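Side-chain contacts in adenylation domain (Streptomyces sp., PDB 5N9X), which is an adenylation domain of the ANL (AMP-binding) superfamily, modelled here with ATP and threonine: residues I165-T170 against I313-V318; P369-G374 against E384-G389. One frame throughout, in Å; residues are numbered along the deposited sequence.

Interaction 1: residues I165-T170 against I313-V318. With ATP (adenosine-5'-triphosphate), chain D; THR (threonine), chain C.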
ATOM      1  N   ILE A 165      -9.956  -0.143  -5.341  1.00 14.18           N
ATOM      2  CA  ILE A 165      -9.306   0.597  -4.293  1.00 23.74           C
ATOM      3  C   ILE A 165      -9.052   2.004  -4.810  1.00 15.46           C
ATOM      4  O   ILE A 165      -8.703   2.198  -5.976  1.00 14.67           O
ATOM      5  CB  ILE A 165      -8.024  -0.121  -3.861  1.00 15.36           C
ATOM      6  CG1 ILE A 165      -8.380  -1.077  -2.716  1.00 22.32           C
ATOM      7  CG2 ILE A 165      -6.950   0.867  -3.462  1.00 22.49           C
ATOM      8  CD1 ILE A 165      -7.205  -1.809  -2.096  1.00 20.08           C
ATOM      9  N   TYR A 166      -9.304   2.984  -3.958  1.00 23.22           N
ATOM     10  CA  TYR A 166      -9.176   4.380  -4.348  1.00 25.32           C
ATOM     11  C   TYR A 166      -7.841   4.952  -3.930  1.00 29.72           C
ATOM     12  O   TYR A 166      -7.430   4.829  -2.780  1.00 30.95           O
ATOM     13  CB  TYR A 166     -10.333   5.199  -3.770  1.00 23.47           C
ATOM     14  CG  TYR A 166     -11.547   5.165  -4.661  1.00 30.44           C
ATOM     15  CD1 TYR A 166     -12.313   4.016  -4.788  1.00 24.46           C
ATOM     16  CD2 TYR A 166     -11.905   6.279  -5.405  1.00 25.77           C
ATOM     17  CE1 TYR A 166     -13.414   3.993  -5.614  1.00 26.60           C
ATOM     18  CE2 TYR A 166     -12.990   6.265  -6.224  1.00 20.85           C
ATOM     19  CZ  TYR A 166     -13.741   5.119  -6.328  1.00 25.97           C
ATOM     20  OH  TYR A 166     -14.827   5.094  -7.153  1.00 27.15           O
ATOM     21  N   THR A 167      -7.152   5.539  -4.900  1.00 29.96           N
ATOM     22  CA  THR A 167      -5.888   6.196  -4.643  1.00 40.85           C
ATOM     23  C   THR A 167      -6.098   7.704  -4.523  1.00 46.26           C
ATOM     24  O   THR A 167      -7.164   8.235  -4.870  1.00 43.13           O
ATOM     25  CB  THR A 167      -4.864   5.874  -5.738  1.00 46.75           C
ATOM     26  OG1 THR A 167      -5.226   6.520  -6.971  1.00 38.62           O
ATOM     27  CG2 THR A 167      -4.767   4.367  -5.946  1.00 39.68           C
ATOM     28  N   SER A 168      -5.086   8.386  -4.003  1.00 47.49           N
ATOM     29  CA  SER A 168      -5.149   9.822  -3.815  0.50 48.39           C
ATOM     30  C   SER A 168      -5.007  10.571  -5.141  1.00 54.97           C
ATOM     31  O   SER A 168      -4.047  10.359  -5.879  1.00 49.51           O
ATOM     32  CB  SER A 168      -4.058  10.283  -2.858  0.50 45.71           C
ATOM     33  OG  SER A 168      -2.805   9.793  -3.287  0.50 47.52           O
ATOM     34  N   GLY A 169      -6.034  11.358  -5.437  0.50 53.01           N
ATOM     35  CA  GLY A 169      -5.960  12.315  -6.512  0.50 49.07           C
ATOM     36  C   GLY A 169      -5.506  13.647  -5.972  0.50 51.57           C
ATOM     37  O   GLY A 169      -6.186  14.275  -5.188  0.50 48.67           O
ATOM     38  N   THR A 170      -4.351  14.090  -6.428  0.50 50.36           N
ATOM     39  CA  THR A 170      -3.643  15.161  -5.741  0.50 54.52           C
ATOM     40  C   THR A 170      -4.391  16.525  -5.635  0.50 53.76           C
ATOM     41  O   THR A 170      -4.491  17.069  -4.535  0.50 46.24           O
ATOM     42  CB  THR A 170      -2.223  15.325  -6.311  0.50 51.94           C
ATOM     43  OG1 THR A 170      -1.584  16.414  -5.666  0.50 48.68           O
ATOM     44  CG2 THR A 170      -2.261  15.553  -7.813  0.50 53.69           C
ATOM     45  N   ILE A 313       2.838  -0.035  -7.099  1.00 13.03           N
ATOM     46  CA  ILE A 313       1.786   0.949  -7.302  1.00 13.77           C
ATOM     47  C   ILE A 313       0.478   0.220  -7.414  1.00 15.37           C
ATOM     48  O   ILE A 313       0.462  -0.940  -7.855  1.00 17.56           O
ATOM     49  CB  ILE A 313       1.995   1.773  -8.588  1.00 18.40           C
ATOM     50  CG1 ILE A 313       2.779   0.943  -9.593  1.00 16.88           C
ATOM     51  CG2 ILE A 313       2.670   3.085  -8.314  1.00 18.07           C
ATOM     52  CD1 ILE A 313       3.161   1.677 -10.811  1.00 18.23           C
ATOM     53  N   THR A 314      -0.619   0.882  -7.052  1.00 14.81           N
ATOM     54  CA  THR A 314      -1.919   0.229  -7.047  1.00 17.43           C
ATOM     55  C   THR A 314      -2.329  -0.169  -8.474  1.00 21.08           C
ATOM     56  O   THR A 314      -3.011  -1.189  -8.684  1.00 11.77           O
ATOM     57  CB  THR A 314      -3.007   1.131  -6.398  1.00 20.75           C
ATOM     58  OG1 THR A 314      -2.690   1.364  -5.015  1.00 12.35           O
ATOM     59  CG2 THR A 314      -4.384   0.490  -6.509  1.00 18.28           C
ATOM     60  N   GLU A 315      -1.866   0.613  -9.450  1.00 12.74           N
ATOM     61  CA  GLU A 315      -2.202   0.376 -10.845  1.00 11.97           C
ATOM     62  C   GLU A 315      -1.586  -0.890 -11.435  1.00  9.96           C
ATOM     63  O   GLU A 315      -1.998  -1.344 -12.492  1.00 11.73           O
ATOM     64  CB  GLU A 315      -1.812   1.605 -11.693  1.00 16.78           C
ATOM     65  CG  GLU A 315      -2.680   2.863 -11.450  1.00 13.92           C
ATOM     66  CD  GLU A 315      -2.234   3.729 -10.275  1.00 20.31           C
ATOM     67  OE1 GLU A 315      -1.406   3.301  -9.435  1.00 20.27           O
ATOM     68  OE2 GLU A 315      -2.733   4.860 -10.192  1.00 22.65           O
ATOM     69  N   THR A 316      -0.613  -1.477 -10.759  1.00 10.97           N
ATOM     70  CA  THR A 316      -0.009  -2.709 -11.265  1.00  9.81           C
ATOM     71  C   THR A 316      -0.039  -3.815 -10.210  1.00 10.16           C
ATOM     72  O   THR A 316       0.811  -4.719 -10.199  1.00 15.49           O
ATOM     73  CB  THR A 316       1.449  -2.462 -11.777  1.00 14.46           C
ATOM     74  OG1 THR A 316       2.309  -2.105 -10.693  1.00 12.53           O
ATOM     75  CG2 THR A 316       1.476  -1.365 -12.821  1.00 13.55           C
ATOM     76  N   THR A 317      -1.017  -3.693  -9.316  1.00 10.49           N
ATOM     77  CA  THR A 317      -1.394  -4.691  -8.314  1.00  8.61           C
ATOM     78  C   THR A 317      -0.354  -4.905  -7.199  1.00  9.57           C
ATOM     79  O   THR A 317       0.348  -5.905  -7.182  1.00  9.25           O
ATOM     80  CB  THR A 317      -1.741  -6.063  -8.979  1.00 12.22           C
ATOM     81  OG1 THR A 317      -2.470  -5.844 -10.195  1.00 10.64           O
ATOM     82  CG2 THR A 317      -2.572  -6.954  -8.026  1.00 12.12           C
ATOM     83  N   VAL A 318      -0.339  -3.981  -6.241  1.00  6.36           N
ATOM     84  CA  VAL A 318       0.448  -4.065  -5.011  1.00  9.35           C
ATOM     85  C   VAL A 318       1.980  -3.952  -5.156  1.00 13.04           C
ATOM     86  O   VAL A 318       2.562  -3.005  -4.625  1.00 17.16           O
ATOM     87  CB  VAL A 318       0.136  -5.359  -4.214  1.00 15.80           C
ATOM     88  CG1 VAL A 318       0.544  -5.162  -2.767  1.00  8.05           C
ATOM     89  CG2 VAL A 318      -1.371  -5.709  -4.291  1.00 10.44           C
TER
HETATM   90  PG  ATP D 602      -1.600   7.472  -6.835  1.00 74.44           P
HETATM   91  O1G ATP D 602      -0.485   7.898  -7.784  1.00 65.76           O
HETATM   92  O2G ATP D 602      -2.765   8.412  -6.796  1.00 60.14           O
HETATM   93  O3G ATP D 602      -2.092   6.049  -7.032  1.00 69.88           O
HETATM   94  PB  ATP D 602       0.011   6.600  -4.554  1.00 66.01           P
HETATM   95  O1B ATP D 602       1.337   6.884  -5.267  1.00 53.25           O
HETATM   96  O2B ATP D 602      -0.049   6.592  -3.060  1.00 42.90           O
HETATM   97  O3B ATP D 602      -1.020   7.625  -5.293  1.00 71.98           O
HETATM   98  PA  ATP D 602      -0.202   3.835  -4.554  1.00 65.66           P
HETATM   99  O1A ATP D 602      -0.343   2.887  -5.722  1.00 36.62           O
HETATM  100  O2A ATP D 602      -0.826   3.435  -3.221  1.00 50.69           O
HETATM  101  O3A ATP D 602      -0.729   5.263  -5.032  1.00 60.53           O
HETATM  102  O5' ATP D 602       1.344   4.292  -4.285  1.00 43.86           O
HETATM  103  C5' ATP D 602       2.461   3.933  -5.098  1.00 32.94           C
HETATM  104  C4' ATP D 602       3.535   5.021  -5.030  1.00 30.33           C
HETATM  105  O4' ATP D 602       4.363   4.860  -3.889  1.00 21.25           O
HETATM  106  C3' ATP D 602       4.443   5.098  -6.245  1.00 25.22           C
HETATM  107  O3' ATP D 602       4.034   6.237  -6.994  1.00 38.62           O
HETATM  108  C2' ATP D 602       5.836   5.305  -5.708  1.00 23.37           C
HETATM  109  O2' ATP D 602       6.177   6.679  -5.870  1.00 22.77           O
HETATM  110  C1' ATP D 602       5.748   5.016  -4.224  1.00 29.69           C
HETATM  111  N9  ATP D 602       6.472   3.758  -3.861  1.00 25.52           N
HETATM  112  C8  ATP D 602       5.896   2.549  -3.676  1.00 21.22           C
HETATM  113  N7  ATP D 602       6.794   1.592  -3.346  1.00 16.44           N
HETATM  114  C5  ATP D 602       7.995   2.193  -3.300  1.00 18.58           C
HETATM  115  C6  ATP D 602       9.374   1.746  -3.002  1.00 14.02           C
HETATM  116  N6  ATP D 602       9.619   0.458  -2.694  1.00 12.66           N
HETATM  117  N1  ATP D 602      10.362   2.662  -3.062  1.00 13.70           N
HETATM  118  C2  ATP D 602      10.094   3.938  -3.404  1.00 22.43           C
HETATM  119  N3  ATP D 602       8.867   4.435  -3.677  1.00 19.77           N
HETATM  120  C4  ATP D 602       7.784   3.619  -3.646  1.00 23.10           C
HETATM  121  N   THR C 601       0.831  -0.772  -3.478  1.00 16.63           N
HETATM  122  CA  THR C 601       1.256  -0.071  -2.258  1.00 26.72           C
HETATM  123  C   THR C 601       1.314   1.391  -2.600  1.00 28.26           C
HETATM  124  O   THR C 601       1.471   2.334  -1.800  1.00 20.35           O
HETATM  125  CB  THR C 601       2.645  -0.522  -1.748  1.00 23.24           C
HETATM  126  OG1 THR C 601       3.592  -0.525  -2.836  1.00 19.43           O
HETATM  127  CG2 THR C 601       2.556  -1.909  -1.122  1.00 14.32           C
HETATM  128  OXT THR C 601       1.216   1.576  -3.806  1.00 28.08           O

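Interaction 2: residues P369-G374 against E384-G389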
ATOM      1  N   PRO A 369       0.768  -8.905 -17.047  1.00 14.46           N
ATOM      2  CA  PRO A 369      -0.539  -9.375 -16.555  1.00 10.50           C
ATOM      3  C   PRO A 369      -0.980  -8.793 -15.202  1.00 14.30           C
ATOM      4  O   PRO A 369      -2.142  -8.979 -14.843  1.00 14.46           O
ATOM      5  CB  PRO A 369      -0.336 -10.888 -16.455  1.00 15.25           C
ATOM      6  CG  PRO A 369       1.147 -11.045 -16.184  1.00 11.68           C
ATOM      7  CD  PRO A 369       1.804  -9.955 -16.984  1.00  9.61           C
ATOM      8  N   GLN A 370      -0.097  -8.111 -14.469  1.00 12.50           N
ATOM      9  CA  GLN A 370      -0.503  -7.441 -13.227  1.00 12.19           C
ATOM     10  C   GLN A 370      -1.000  -6.011 -13.450  1.00 14.21           C
ATOM     11  O   GLN A 370      -1.566  -5.394 -12.546  1.00 11.22           O
ATOM     12  CB  GLN A 370       0.644  -7.396 -12.215  1.00  9.17           C
ATOM     13  CG  GLN A 370       0.933  -8.691 -11.487  1.00  9.05           C
ATOM     14  CD  GLN A 370       2.195  -8.579 -10.622  1.00 13.25           C
ATOM     15  OE1 GLN A 370       3.134  -9.386 -10.757  1.00 10.68           O
ATOM     16  NE2 GLN A 370       2.220  -7.572  -9.731  1.00  6.52           N
ATOM     17  N   VAL A 371      -0.755  -5.465 -14.632  1.00 12.90           N
ATOM     18  CA  VAL A 371      -1.205  -4.110 -14.907  1.00 15.48           C
ATOM     19  C   VAL A 371      -2.749  -4.032 -15.049  1.00 11.49           C
ATOM     20  O   VAL A 371      -3.351  -4.702 -15.892  1.00  7.91           O
ATOM     21  CB  VAL A 371      -0.531  -3.528 -16.182  1.00 17.83           C
ATOM     22  CG1 VAL A 371      -0.992  -2.094 -16.410  1.00 12.56           C
ATOM     23  CG2 VAL A 371       1.010  -3.593 -16.073  1.00 13.81           C
ATOM     24  N   SER A 372      -3.364  -3.205 -14.207  1.00 10.11           N
ATOM     25  CA  SER A 372      -4.807  -2.911 -14.274  1.00 18.09           C
ATOM     26  C   SER A 372      -5.329  -2.424 -15.622  1.00 13.07           C
ATOM     27  O   SER A 372      -4.571  -2.000 -16.476  1.00 15.15           O
ATOM     28  CB  SER A 372      -5.166  -1.866 -13.219  1.00 21.82           C
ATOM     29  OG  SER A 372      -4.866  -0.560 -13.666  1.00 17.40           O
ATOM     30  N   GLU A 373      -6.641  -2.459 -15.794  1.00 18.53           N
ATOM     31  CA  GLU A 373      -7.239  -2.060 -17.058  1.00 19.80           C
ATOM     32  C   GLU A 373      -7.564  -0.574 -17.123  1.00 18.68           C
ATOM     33  O   GLU A 373      -8.391  -0.168 -17.928  1.00 26.65           O
ATOM     34  CB  GLU A 373      -8.517  -2.865 -17.323  1.00 24.89           C
ATOM     35  CG  GLU A 373      -8.316  -4.364 -17.461  1.00 36.42           C
ATOM     36  CD  GLU A 373      -7.497  -4.785 -18.679  1.00 42.39           C
ATOM     37  OE1 GLU A 373      -6.900  -3.914 -19.361  1.00 39.76           O
ATOM     38  OE2 GLU A 373      -7.429  -6.012 -18.937  1.00 45.64           O
ATOM     39  N   GLY A 374      -6.930   0.230 -16.277  1.00 19.52           N
ATOM     40  CA  GLY A 374      -7.154   1.662 -16.279  1.00 24.25           C
ATOM     41  C   GLY A 374      -8.061   2.125 -15.153  1.00 27.25           C
ATOM     42  O   GLY A 374      -8.670   1.309 -14.467  1.00 23.55           O
ATOM     43  N   GLU A 384      -3.863   8.794 -20.845  1.00 22.07           N
ATOM     44  CA  GLU A 384      -2.507   9.306 -20.673  1.00 24.34           C
ATOM     45  C   GLU A 384      -1.510   8.335 -20.063  1.00 31.61           C
ATOM     46  O   GLU A 384      -0.355   8.286 -20.491  1.00 37.31           O
ATOM     47  CB  GLU A 384      -2.516  10.563 -19.810  1.00 24.69           C
ATOM     48  CG  GLU A 384      -3.217  11.736 -20.409  1.00 29.26           C
ATOM     49  CD  GLU A 384      -3.539  12.780 -19.363  1.00 44.34           C
ATOM     50  OE1 GLU A 384      -4.442  13.621 -19.607  1.00 40.63           O
ATOM     51  OE2 GLU A 384      -2.908  12.724 -18.277  1.00 43.44           O
ATOM     52  N   ARG A 385      -1.944   7.584 -19.054  1.00 26.42           N
ATOM     53  CA  ARG A 385      -1.026   6.797 -18.239  1.00 21.77           C
ATOM     54  C   ARG A 385      -0.956   5.315 -18.610  1.00 19.56           C
ATOM     55  O   ARG A 385      -0.058   4.604 -18.168  1.00 19.60           O
ATOM     56  CB  ARG A 385      -1.404   6.955 -16.767  1.00 22.92           C
ATOM     57  CG  ARG A 385      -1.171   8.340 -16.221  1.00 24.83           C
ATOM     58  CD  ARG A 385      -1.456   8.343 -14.746  1.00 32.59           C
ATOM     59  NE  ARG A 385      -1.172   9.627 -14.118  1.00 41.23           N
ATOM     60  CZ  ARG A 385      -1.377   9.874 -12.826  1.00 43.99           C
ATOM     61  NH1 ARG A 385      -1.850   8.920 -12.033  1.00 32.75           N
ATOM     62  NH2 ARG A 385      -1.090  11.067 -12.317  1.00 43.45           N
ATOM     63  N   PHE A 386      -1.909   4.859 -19.414  1.00 23.04           N
ATOM     64  CA  PHE A 386      -1.896   3.501 -19.960  1.00 26.73           C
ATOM     65  C   PHE A 386      -1.854   3.604 -21.478  1.00 26.19           C
ATOM     66  O   PHE A 386      -2.873   3.955 -22.087  1.00 28.79           O
ATOM     67  CB  PHE A 386      -3.148   2.699 -19.546  1.00 21.82           C
ATOM     68  CG  PHE A 386      -3.324   2.524 -18.060  1.00 21.67           C
ATOM     69  CD1 PHE A 386      -3.889   3.533 -17.292  1.00 21.91           C
ATOM     70  CD2 PHE A 386      -2.969   1.329 -17.436  1.00 18.55           C
ATOM     71  CE1 PHE A 386      -4.076   3.360 -15.922  1.00 25.25           C
ATOM     72  CE2 PHE A 386      -3.155   1.151 -16.078  1.00 17.91           C
ATOM     73  CZ  PHE A 386      -3.705   2.170 -15.318  1.00 19.06           C
ATOM     74  N   THR A 387      -0.704   3.305 -22.085  1.00 24.89           N
ATOM     75  CA  THR A 387      -0.512   3.486 -23.527  1.00 28.76           C
ATOM     76  C   THR A 387      -0.088   2.200 -24.240  1.00 32.16           C
ATOM     77  O   THR A 387       0.582   1.347 -23.652  1.00 33.84           O
ATOM     78  CB  THR A 387       0.537   4.578 -23.810  1.00 22.97           C
ATOM     79  OG1 THR A 387       1.741   4.294 -23.076  1.00 32.56           O
ATOM     80  CG2 THR A 387       0.015   5.899 -23.359  1.00 21.14           C
ATOM     81  N   THR A 388      -0.499   2.069 -25.501  1.00 35.47           N
ATOM     82  CA  THR A 388      -0.053   0.989 -26.389  1.00 33.78           C
ATOM     83  C   THR A 388       0.515   1.619 -27.657  1.00 43.94           C
ATOM     84  O   THR A 388      -0.124   2.491 -28.261  1.00 35.46           O
ATOM     85  CB  THR A 388      -1.198   0.027 -26.780  1.00 36.11           C
ATOM     86  OG1 THR A 388      -1.961  -0.333 -25.620  1.00 34.96           O
ATOM     87  CG2 THR A 388      -0.657  -1.225 -27.460  1.00 30.54           C
ATOM     88  N   GLY A 389       1.702   1.188 -28.069  1.00 40.30           N
ATOM     89  CA  GLY A 389       2.254   1.650 -29.334  1.00 49.75           C
ATOM     90  C   GLY A 389       1.372   1.281 -30.523  1.00 51.48           C
ATOM     91  O   GLY A 389       0.279   0.745 -30.355  1.00 43.46           O
TER

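Interaction 1: residues I165-T170 against I313-V318
At the end of strand 161-167, where the phosphate-binding A3 motif of adenylation domains begins, Thr167 meets Thr314 beside the ATP phosphates. CG2 of Thr167 comes within 3.7 Å of CB of Thr314, and the two side chains lie alongside, pointing opposite ways. Ile165 sits two residues earlier on strand 161-167, facing the same way. Its CG2 reaches CG2 of Thr314 at 4.0 Å. Thr314 can serve both sides because OG1 stands beside the backbone N (chi1 -63°), turned to the nucleotide, leaving CG2 anti to that N and turned to the strand. Thr314 belongs to the YGxTE signature, the A5 motif, so this contact joins two conserved ATP-binding elements. OG1 of Thr314 lies 2.9 Å from O1A of ATP; Asp212 is a second, weak acceptor for that proton. The amide N of Thr314 also donates to O1A, but the modelled length is very short and therefore doubtful. OG1 of Thr167 donates to O2G of the gamma phosphate over 3.1 Å. No hydrogen bond joins the two segments directly; the nucleotide bridges them. Glu315 bends at chi2 (85°), and its OE2 comes to 3.4 Å from O3G of ATP. That OE2 is hydrogen-bonded to Tyr375, and the side chain lies about 5 Å from a magnesium ion. Further along, the backbone O of Val318 accepts from N of the bound threonine at 3.0 Å.

Interaction 2: residues P369-G374 against E384-G389
Phe386 holds CG anti to its own carbonyl carbon (chi1 -60°), and Val371 holds CG1 anti to its backbone N (chi1 -178°). These two settings bring the phenyl ring and the valine methyl together. CG1 of Val371 lies 3.9 Å from CE2 of Phe386, at the ring edge and near its plane. The two side chains lie alongside, pointing opposite ways. Gly374 meets the ring differently. Its CA sits over one face, 3.7 Å from the ring centroid and 20° off the normal, a CH-pi contact. It is offset toward the rim, and its closest ring atom is CE1. The backbone of Gly374 is extended at a positive phi, a region that suits glycine. Ser372 approaches the ring obliquely, with OG 3.4 Å from CZ of Phe386. The loop 369-374 forms part of the A6 motif of adenylation domains, while Phe386 is the first residue to leave helical geometry after helix 379-385 and starts strand 386-388. The ring of Phe386 also meets that of Tyr402. OG of Ser372 receives a weak hydrogen bond from N of Gly374 at 3.4 Å and makes another weak one with O of Glu315. The carbonyl O of Ser372 is hydrogen-bonded to NH1 of Arg400. The polar atoms of Ser372 thus have partners other than the ring, some of them weak, and the segments are joined by dispersion and CH-pi attraction around one buried aromatic ring, without a hydrogen bond between them.

In the fold
Both contacts are buried, but they differ in distance from the chain centre. Interaction 1 lies about 8 Å from the centre of the chain and interaction 2 about 19 Å, measured between centres. Neither has a direct hydrogen bond between its segments. In interaction 1 aliphatic and threonine side chains pack beside a nucleotide that supplies the polar links. Interaction 2 packs an aromatic ring on a loop, and its Phe386 side chain stays about 9 Å from ATP. Segment 313-318 touches both segments of interaction 2: N of Ser372 is 2.9 Å from O of Glu315, a probable hydrogen bond, and CG of Glu315 packs on CZ of Phe386. Strand 400-410 also borders both, through Tyr402.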